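Sca-family protein (Rickettsia rickettsii, PDB 4LQ8) is a rickettsial surface cell antigen, Sca4, whose N-terminal head domains form this chain and which is probably involved in cell adhesion. Local coordinates at residues T61-T66 against H262-P267; K270-E275 against E319-Q324. One frame throughout, in Å; residues are numbered along the deposited sequence.

Contact 1: residues T61-T66 against H262-P267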
loop_
_atom_site.group_PDB
_atom_site.type_symbol
_atom_site.label_atom_id
_atom_site.label_comp_id
_atom_site.label_asym_id
_atom_site.label_seq_id
_atom_site.Cartn_x
_atom_site.Cartn_y
_atom_site.Cartn_z
ATOM N N THR A 61 20.078 2.321 -6.540
ATOM C CA THR A 61 19.191 1.165 -6.683
ATOM C C THR A 61 17.711 1.529 -6.964
ATOM O O THR A 61 16.898 0.603 -7.142
ATOM C CB THR A 61 19.321 0.233 -5.458
ATOM O OG1 THR A 61 18.894 0.922 -4.277
ATOM C CG2 THR A 61 20.741 -0.319 -5.280
ATOM N N SER A 62 17.338 2.840 -7.019
ATOM C CA SER A 62 15.929 3.140 -7.278
ATOM C C SER A 62 15.678 4.367 -8.159
ATOM O O SER A 62 16.544 5.236 -8.289
ATOM C CB SER A 62 15.156 3.256 -5.968
ATOM O OG SER A 62 15.403 4.490 -5.311
ATOM N N ASP A 63 14.469 4.445 -8.732
ATOM C CA ASP A 63 14.093 5.582 -9.560
ATOM C C ASP A 63 13.395 6.683 -8.695
ATOM O O ASP A 63 13.159 6.441 -7.502
ATOM C CB ASP A 63 13.292 5.114 -10.800
ATOM C CG ASP A 63 11.827 4.756 -10.672
ATOM O OD1 ASP A 63 11.139 5.342 -9.816
ATOM O OD2 ASP A 63 11.328 4.030 -11.540
ATOM N N PRO A 64 13.114 7.893 -9.240
ATOM C CA PRO A 64 12.515 8.956 -8.400
ATOM C C PRO A 64 11.136 8.675 -7.811
ATOM O O PRO A 64 10.835 9.213 -6.756
ATOM C CB PRO A 64 12.478 10.182 -9.332
ATOM C CG PRO A 64 13.425 9.863 -10.426
ATOM C CD PRO A 64 13.351 8.384 -10.612
ATOM N N ILE A 65 10.307 7.838 -8.465
ATOM C CA ILE A 65 8.974 7.521 -7.946
ATOM C C ILE A 65 9.098 6.636 -6.718
ATOM O O ILE A 65 8.511 6.942 -5.684
ATOM C CB ILE A 65 8.037 6.888 -9.019
ATOM C CG1 ILE A 65 8.096 7.635 -10.406
ATOM C CG2 ILE A 65 6.600 6.714 -8.507
ATOM C CD1 ILE A 65 8.016 9.068 -10.444
ATOM N N THR A 66 9.837 5.525 -6.836
ATOM C CA THR A 66 10.066 4.564 -5.752
ATOM C C THR A 66 10.673 5.299 -4.559
ATOM O O THR A 66 10.182 5.133 -3.441
ATOM C CB THR A 66 10.980 3.446 -6.225
ATOM O OG1 THR A 66 10.523 2.962 -7.488
ATOM C CG2 THR A 66 11.090 2.304 -5.213
ATOM N N HIS A 262 5.437 -0.482 -7.493
ATOM C CA HIS A 262 6.609 0.106 -8.141
ATOM C C HIS A 262 7.490 -0.920 -8.786
ATOM O O HIS A 262 8.088 -1.750 -8.115
ATOM C CB HIS A 262 7.353 0.967 -7.093
ATOM C CG HIS A 262 6.402 1.893 -6.409
ATOM N ND1 HIS A 262 5.940 3.046 -7.036
ATOM C CD2 HIS A 262 5.741 1.738 -5.234
ATOM C CE1 HIS A 262 5.056 3.577 -6.208
ATOM N NE2 HIS A 262 4.909 2.822 -5.108
ATOM N N TYR A 263 7.516 -0.901 -10.112
ATOM C CA TYR A 263 8.261 -1.848 -10.934
ATOM C C TYR A 263 9.346 -1.091 -11.668
ATOM O O TYR A 263 9.052 -0.157 -12.409
ATOM C CB TYR A 263 7.337 -2.534 -11.967
ATOM C CG TYR A 263 6.150 -3.278 -11.388
ATOM C CD1 TYR A 263 4.988 -2.602 -11.016
ATOM C CD2 TYR A 263 6.156 -4.670 -11.286
ATOM C CE1 TYR A 263 3.861 -3.294 -10.567
ATOM C CE2 TYR A 263 5.044 -5.367 -10.827
ATOM C CZ TYR A 263 3.901 -4.676 -10.459
ATOM O OH TYR A 263 2.818 -5.368 -9.989
ATOM N N GLU A 264 10.596 -1.471 -11.449
ATOM C CA GLU A 264 11.712 -0.802 -12.112
ATOM C C GLU A 264 12.398 -1.766 -13.036
ATOM O O GLU A 264 12.479 -2.953 -12.729
ATOM C CB GLU A 264 12.723 -0.296 -11.099
ATOM C CG GLU A 264 12.201 0.768 -10.160
ATOM C CD GLU A 264 13.230 1.179 -9.131
ATOM O OE1 GLU A 264 14.394 0.731 -9.226
ATOM O OE2 GLU A 264 12.868 1.944 -8.214
ATOM N N GLU A 265 12.934 -1.245 -14.146
ATOM C CA GLU A 265 13.675 -2.020 -15.141
ATOM C C GLU A 265 14.785 -2.817 -14.456
ATOM O O GLU A 265 15.670 -2.230 -13.833
ATOM C CB GLU A 265 14.240 -1.081 -16.225
ATOM C CG GLU A 265 14.673 -1.810 -17.485
ATOM C CD GLU A 265 15.035 -0.960 -18.687
ATOM O OE1 GLU A 265 14.308 0.016 -18.976
ATOM O OE2 GLU A 265 16.017 -1.313 -19.380
ATOM N N GLY A 266 14.654 -4.145 -14.502
ATOM C CA GLY A 266 15.610 -5.076 -13.910
ATOM C C GLY A 266 16.848 -5.309 -14.770
ATOM O O GLY A 266 17.031 -4.637 -15.800
ATOM N N PRO A 267 17.729 -6.274 -14.374
ATOM C CA PRO A 267 18.951 -6.529 -15.171
ATOM C C PRO A 267 18.688 -7.057 -16.586
ATOM O O PRO A 267 19.437 -6.723 -17.503
ATOM C CB PRO A 267 19.743 -7.531 -14.315
ATOM C CG PRO A 267 19.101 -7.501 -12.952
ATOM C CD PRO A 267 17.669 -7.149 -13.184
#

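Contact 2: residues K270-E275 against E319-Q324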
loop_
_atom_site.group_PDB
_atom_site.type_symbol
_atom_site.label_atom_id
_atom_site.label_comp_id
_atom_site.label_asym_id
_atom_site.label_seq_id
_atom_site.Cartn_x
_atom_site.Cartn_y
_atom_site.Cartn_z
ATOM N N LYS A 270 13.352 -6.322 -18.014
ATOM C CA LYS A 270 11.961 -6.486 -17.606
ATOM C C LYS A 270 11.615 -5.710 -16.326
ATOM O O LYS A 270 12.468 -5.628 -15.431
ATOM C CB LYS A 270 11.621 -7.984 -17.408
ATOM C CG LYS A 270 12.014 -8.908 -18.559
ATOM C CD LYS A 270 11.361 -8.560 -19.891
ATOM C CE LYS A 270 12.004 -9.317 -21.035
ATOM N NZ LYS A 270 11.885 -8.563 -22.310
ATOM N N PRO A 271 10.358 -5.186 -16.201
ATOM C CA PRO A 271 9.967 -4.507 -14.946
ATOM C C PRO A 271 10.035 -5.487 -13.782
ATOM O O PRO A 271 9.597 -6.634 -13.903
ATOM C CB PRO A 271 8.523 -4.052 -15.205
ATOM C CG PRO A 271 8.347 -4.115 -16.692
ATOM C CD PRO A 271 9.242 -5.210 -17.172
ATOM N N GLN A 272 10.673 -5.055 -12.695
ATOM C CA GLN A 272 10.876 -5.858 -11.493
ATOM C C GLN A 272 10.185 -5.169 -10.318
ATOM O O GLN A 272 10.442 -3.989 -10.078
ATOM C CB GLN A 272 12.387 -6.007 -11.224
ATOM C CG GLN A 272 12.721 -7.078 -10.207
ATOM C CD GLN A 272 14.160 -7.507 -10.288
ATOM O OE1 GLN A 272 15.088 -6.710 -10.125
ATOM N NE2 GLN A 272 14.374 -8.793 -10.511
ATOM N N LEU A 273 9.319 -5.900 -9.585
ATOM C CA LEU A 273 8.606 -5.336 -8.444
ATOM C C LEU A 273 9.580 -5.004 -7.309
ATOM O O LEU A 273 10.167 -5.905 -6.710
ATOM C CB LEU A 273 7.472 -6.267 -8.002
ATOM C CG LEU A 273 6.594 -5.812 -6.810
ATOM C CD1 LEU A 273 5.911 -4.449 -7.078
ATOM C CD2 LEU A 273 5.547 -6.876 -6.502
ATOM N N LYS A 274 9.779 -3.697 -7.047
ATOM C CA LYS A 274 10.741 -3.230 -6.037
ATOM C C LYS A 274 10.078 -2.758 -4.762
ATOM O O LYS A 274 10.704 -2.740 -3.693
ATOM C CB LYS A 274 11.592 -2.060 -6.624
ATOM C CG LYS A 274 12.410 -2.434 -7.885
ATOM C CD LYS A 274 13.649 -3.250 -7.563
ATOM C CE LYS A 274 14.379 -3.683 -8.806
ATOM N NZ LYS A 274 15.563 -4.518 -8.470
ATOM N N GLU A 275 8.836 -2.287 -4.882
ATOM C CA GLU A 275 8.176 -1.678 -3.733
ATOM C C GLU A 275 6.697 -1.623 -3.928
ATOM O O GLU A 275 6.208 -1.608 -5.056
ATOM C CB GLU A 275 8.707 -0.232 -3.589
ATOM C CG GLU A 275 8.756 0.314 -2.179
ATOM C CD GLU A 275 9.599 -0.487 -1.200
ATOM O OE1 GLU A 275 9.030 -1.366 -0.526
ATOM O OE2 GLU A 275 10.823 -0.260 -1.120
ATOM N N GLU A 319 10.494 -8.015 -0.844
ATOM C CA GLU A 319 11.551 -8.406 0.103
ATOM C C GLU A 319 12.734 -9.061 -0.609
ATOM O O GLU A 319 13.869 -8.693 -0.335
ATOM C CB GLU A 319 11.002 -9.324 1.200
ATOM C CG GLU A 319 10.086 -8.595 2.186
ATOM C CD GLU A 319 9.183 -9.454 3.057
ATOM O OE1 GLU A 319 9.197 -10.701 2.910
ATOM O OE2 GLU A 319 8.437 -8.871 3.879
ATOM N N LEU A 320 12.465 -9.963 -1.583
ATOM C CA LEU A 320 13.521 -10.614 -2.369
ATOM C C LEU A 320 14.318 -9.575 -3.190
ATOM O O LEU A 320 15.517 -9.756 -3.402
ATOM C CB LEU A 320 12.950 -11.721 -3.270
ATOM C CG LEU A 320 12.515 -13.017 -2.550
ATOM C CD1 LEU A 320 11.641 -13.894 -3.464
ATOM C CD2 LEU A 320 13.735 -13.840 -2.069
ATOM N N ASN A 321 13.656 -8.459 -3.581
ATOM C CA ASN A 321 14.259 -7.383 -4.370
ATOM C C ASN A 321 14.765 -6.232 -3.503
ATOM O O ASN A 321 14.993 -5.131 -4.003
ATOM C CB ASN A 321 13.305 -6.920 -5.478
ATOM C CG ASN A 321 13.053 -7.985 -6.513
ATOM O OD1 ASN A 321 13.870 -8.867 -6.734
ATOM N ND2 ASN A 321 11.905 -7.958 -7.141
ATOM N N GLN A 322 14.971 -6.515 -2.199
ATOM C CA GLN A 322 15.534 -5.617 -1.182
ATOM C C GLN A 322 14.702 -4.354 -0.937
ATOM O O GLN A 322 15.261 -3.297 -0.640
ATOM C CB GLN A 322 17.005 -5.246 -1.518
ATOM C CG GLN A 322 17.939 -6.430 -1.809
ATOM C CD GLN A 322 17.899 -7.481 -0.732
ATOM O OE1 GLN A 322 17.387 -8.586 -0.937
ATOM N NE2 GLN A 322 18.401 -7.147 0.453
ATOM N N GLY A 323 13.385 -4.473 -1.052
ATOM C CA GLY A 323 12.492 -3.349 -0.807
ATOM C C GLY A 323 12.410 -3.002 0.666
ATOM O O GLY A 323 12.844 -3.765 1.527
ATOM N N GLN A 324 11.849 -1.842 0.969
ATOM C CA GLN A 324 11.737 -1.358 2.339
ATOM C C GLN A 324 10.381 -1.604 2.980
ATOM O O GLN A 324 10.237 -1.409 4.188
ATOM C CB GLN A 324 12.085 0.116 2.367
ATOM C CG GLN A 324 13.538 0.385 1.979
ATOM C CD GLN A 324 13.812 1.861 1.925
ATOM O OE1 GLN A 324 13.023 2.700 2.383
ATOM N NE2 GLN A 324 14.903 2.219 1.305
HETATM O O HOH W 1 13.606 -2.770 -4.032
#

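Contact 1: residues T61-T66 against H262-P267
Glu264 OE2 is gripped by two donors from the 61-66 segment. Thr66 OG1 donates to Glu264 OE2 at 2.7 Å and meets the anti lone pair of that oxygen, the one turned away from OE1. The backbone N of Asp63 comes in from above the carboxylate plane and lies 3.0 Å from Glu264 OE2, with a nearly straight N-H...O angle of 166°. The extended Glu264 side chain rises from the strand to meet Thr66, which arrives from the opposite direction. With OG1 beside its own backbone N, the Thr66 hydroxyl faces the incoming carboxylate, and the methyl CG2 lies against the same oxygen.

The glutamate thus ties the end of strand 258-265 to the first turn of helix 64-90, where Asp63 is the N-cap. The Asp63 side chain is folded back between its backbone N and carbonyl carbon (chi1 79°), and Asp63 OD1 accepts hydrogen bonds from Ile65 N (3.0 Å) and Thr66 N (3.3 Å), the capping bonds of the helix; the two amides reach it from opposite faces of the carboxylate plane. Asp63 OD2 is hydrogen-bonded to His238 on strand 236-245 and lies 3.6 Å from Glu264 CG.

The two carboxylates are stacked with their planes 26° apart, and Asp63 OD1 approaches Glu264 OE2 to 4.1 Å. The N-H and O-H donors around these oxygens probably ease the repulsion. Glu264 OE1, for its part, faces another acceptor, Thr61 O, at 3.3 Å. Two residues earlier in the strand, the His262 ring is approached obliquely by Ile65 CG2, 4.0 Å from His262 ND1. The same ring is held at both nitrogens, NE2 by Thr260 and ND1 by His238.

Contact 2: residues K270-E275 against E319-Q324
A Schellman motif ends helix 308-320, with Gln322 at positive phi as its C-prime residue, and the chain leaving it runs beside strand 271-277 where Lys274 and Glu275 together face His262 in a classic beta bulge. Asn321, just past the helix, points its amide at the strand: Asn321 ND2 donates to Leu273 O at 2.7 Å, almost perfectly straight (176°), with the acceptor lying in the amide plane. Asn321 ND2 also donates to Glu317 OE2 in the helix and lies 3.3 Å from Gln272 CG. The side chains of Gln272 and Asn321 cross at a slant, their amide planes 37° apart, and Gln272 OE1 accepts a hydrogen bond from Lys274 NZ at 2.8 Å.

A water joins the backbones here, donating to both Lys274 O and Asn321 O. Beyond it, Glu275 is bent at chi2 (58°), and Gln324 N donates a straight hydrogen bond of 2.8 Å to the syn lone pair of Glu275 OE2. Gly323 CA passes 3.4 Å from Lys274 O in a bent, probably weak CA-H...O contact.

Glu275 OE2 also forms a salt bridge to Arg70, and OE1 a hydrogen bond to Ser325; with such partners the buried carboxylate is probably kept ionised.

Strands 258-265 and 271-277, adjacent and antiparallel in the mixed sheet, supply one side of each contact, whose centres lie about 8 Å apart. Backbone bonds between the strands couple them directly, from Gln272 N to Glu264 O and from Lys274 N to His262 O. Contact 1 is the more buried and meets the start of helix 64-90; contact 2 is partly buried and meets the chain leaving helix 308-320. Each uses a strand glutamate to receive a backbone amide, but contact 1 sets two carboxylates together, whereas contact 2 adds side-chain amides and a bridging water. Helix 64-90 reaches both, since Thr66 also touches Glu275.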